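Local coordinates for protein putative citrate lyase, alfa subunit (Streptococcus mutans, PDB 2HJ0) that is probably the alpha subunit of a citrate lyase, a CitF-family protein whose chain folds into two large mixed beta sheets flanked by helices, at residues D368-S373 against K408-I413. Numbering follows the deposited sequence.
Sequences DICVLS and KMSLVI
Ile369 to Leu372 pair in parallel with Met409 to Val412, as two neighbouring strands of a mixed sheet with helices packed on it. Helix 400-406, from the connection between them, packs on Cys370 and Leu372, as in a beta-alpha-beta crossover. The strand axes come within 4.7 Å, at 17° to each other.

Three bonds of the backbone ladder are well formed, those toward Ser373 and Ile413. Leu411 N donates to Cys370 O (2.9 Å), and Leu372 N to Leu411 O (2.7 Å). Ile413 N donates to Leu372 O. The two earlier bonds, Met409 N to Asp368 O and Cys370 N to Met409 O, are weak.

Ile369, Val371, Met409 and Leu411 share one sheet face. With chi1 at -164°, Ile369 holds CG1 on the far side from its backbone N, and CG1 lies against CE, the methyl of selenomethionine Met409. Ile369 CD1 meets Leu411 CD1 at 4.2 Å. Further along, Val371 CG1 touches Ile413 CD1 at 3.8 Å. Helix 251-265 covers Ile369, Val371 and Ile413.

On the other face, Cys370 SG lies 3.5 Å from Ser410 OG. That hydroxyl is hydrogen-bonded to Ala404 O of helix 400-406.

At the start of the pair, Asp368 and Lys408 lie side by side. Lys408 bends at chi2 and chi4, and Lys408 NZ forms a salt bridge with Asp368 OD1 at 3.5 Å.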
loop_
_atom_site.group_PDB
_atom_site.type_symbol
_atom_site.label_atom_id
_atom_site.label_comp_id
_atom_site.label_asym_id
_atom_site.label_seq_id
_atom_site.Cartn_x
_atom_site.Cartn_y
_atom_site.Cartn_z
ATOM N N ASP A 368 -22.498 10.491 0.584
ATOM C CA ASP A 368 -23.652 11.387 0.476
ATOM C C ASP A 368 -24.401 11.541 1.794
ATOM O O ASP A 368 -24.913 12.618 2.100
ATOM C CB ASP A 368 -24.659 10.915 -0.589
ATOM C CG ASP A 368 -24.093 10.941 -1.993
ATOM O OD1 ASP A 368 -23.387 11.923 -2.345
ATOM O OD2 ASP A 368 -24.374 9.982 -2.752
ATOM N N ILE A 369 -24.484 10.474 2.577
ATOM C CA ILE A 369 -25.196 10.589 3.840
ATOM C C ILE A 369 -24.691 9.597 4.889
ATOM O O ILE A 369 -24.246 8.501 4.565
ATOM C CB ILE A 369 -26.732 10.428 3.604
ATOM C CG1 ILE A 369 -27.497 10.925 4.815
ATOM C CG2 ILE A 369 -27.091 8.966 3.332
ATOM C CD1 ILE A 369 -27.596 9.895 5.929
ATOM N N CYS A 370 -24.724 10.013 6.146
ATOM C CA CYS A 370 -24.306 9.157 7.232
ATOM C C CYS A 370 -25.338 9.255 8.361
ATOM O O CYS A 370 -25.950 10.308 8.580
ATOM C CB CYS A 370 -22.907 9.549 7.738
ATOM S SG CYS A 370 -22.799 11.194 8.560
ATOM N N VAL A 371 -25.526 8.138 9.061
ATOM C CA VAL A 371 -26.465 8.044 10.168
ATOM C C VAL A 371 -25.648 7.783 11.431
ATOM O O VAL A 371 -25.062 6.719 11.587
ATOM C CB VAL A 371 -27.461 6.890 9.919
ATOM C CG1 VAL A 371 -28.523 6.865 11.012
ATOM C CG2 VAL A 371 -28.115 7.053 8.542
ATOM N N LEU A 372 -25.614 8.761 12.329
ATOM C CA LEU A 372 -24.848 8.660 13.566
ATOM C C LEU A 372 -25.720 8.681 14.815
ATOM O O LEU A 372 -26.873 9.115 14.767
ATOM C CB LEU A 372 -23.875 9.826 13.641
ATOM C CG LEU A 372 -23.006 9.944 12.398
ATOM C CD1 LEU A 372 -22.266 11.267 12.386
ATOM C CD2 LEU A 372 -22.053 8.771 12.371
ATOM N N SER A 373 -25.165 8.238 15.941
ATOM C CA SER A 373 -25.921 8.249 17.190
ATOM C C SER A 373 -25.290 9.271 18.116
ATOM O O SER A 373 -24.346 9.949 17.722
ATOM C CB SER A 373 -25.920 6.867 17.842
ATOM O OG SER A 373 -24.598 6.375 17.907
ATOM N N LYS A 408 -22.458 14.754 2.808
ATOM C CA LYS A 408 -23.241 15.828 2.232
ATOM C C LYS A 408 -24.330 16.147 3.221
ATOM O O LYS A 408 -24.730 17.290 3.375
ATOM C CB LYS A 408 -23.922 15.385 0.942
ATOM C CG LYS A 408 -23.021 14.912 -0.178
ATOM C CD LYS A 408 -22.249 16.037 -0.804
ATOM C CE LYS A 408 -21.693 15.588 -2.145
ATOM N NZ LYS A 408 -20.840 14.366 -2.023
HETATM N N MSE A 409 -24.847 15.116 3.872
HETATM C CA MSE A 409 -25.906 15.313 4.850
HETATM C C MSE A 409 -25.741 14.383 6.040
HETATM O O MSE A 409 -25.856 13.161 5.919
HETATM C CB MSE A 409 -27.268 15.099 4.201
HETATM C CG MSE A 409 -28.428 15.238 5.160
HETATM SE SE MSE A 409 -30.100 14.992 4.216
HETATM C CE MSE A 409 -30.082 13.081 4.058
ATOM N N SER A 410 -25.476 14.988 7.192
ATOM C CA SER A 410 -25.277 14.254 8.429
ATOM C C SER A 410 -26.538 14.108 9.261
ATOM O O SER A 410 -27.190 15.097 9.596
ATOM C CB SER A 410 -24.204 14.940 9.271
ATOM O OG SER A 410 -22.917 14.657 8.764
ATOM N N LEU A 411 -26.877 12.866 9.596
ATOM C CA LEU A 411 -28.044 12.604 10.426
ATOM C C LEU A 411 -27.597 12.105 11.782
ATOM O O LEU A 411 -26.774 11.200 11.877
ATOM C CB LEU A 411 -28.949 11.549 9.798
ATOM C CG LEU A 411 -30.185 12.080 9.086
ATOM C CD1 LEU A 411 -29.732 12.913 7.891
ATOM C CD2 LEU A 411 -31.065 10.923 8.640
ATOM N N VAL A 412 -28.121 12.714 12.834
ATOM C CA VAL A 412 -27.803 12.280 14.186
ATOM C C VAL A 412 -29.137 11.856 14.804
ATOM O O VAL A 412 -29.967 12.691 15.186
ATOM C CB VAL A 412 -27.152 13.421 15.035
ATOM C CG1 VAL A 412 -27.014 12.988 16.482
ATOM C CG2 VAL A 412 -25.780 13.774 14.472
ATOM N N ILE A 413 -29.358 10.549 14.866
ATOM C CA ILE A 413 -30.594 10.044 15.433
ATOM C C ILE A 413 -30.364 9.492 16.824
ATOM O O ILE A 413 -29.320 8.913 17.107
ATOM C CB ILE A 413 -31.219 8.943 14.542
ATOM C CG1 ILE A 413 -30.396 7.658 14.621
ATOM C CG2 ILE A 413 -31.281 9.414 13.100
ATOM C CD1 ILE A 413 -31.030 6.513 13.879
#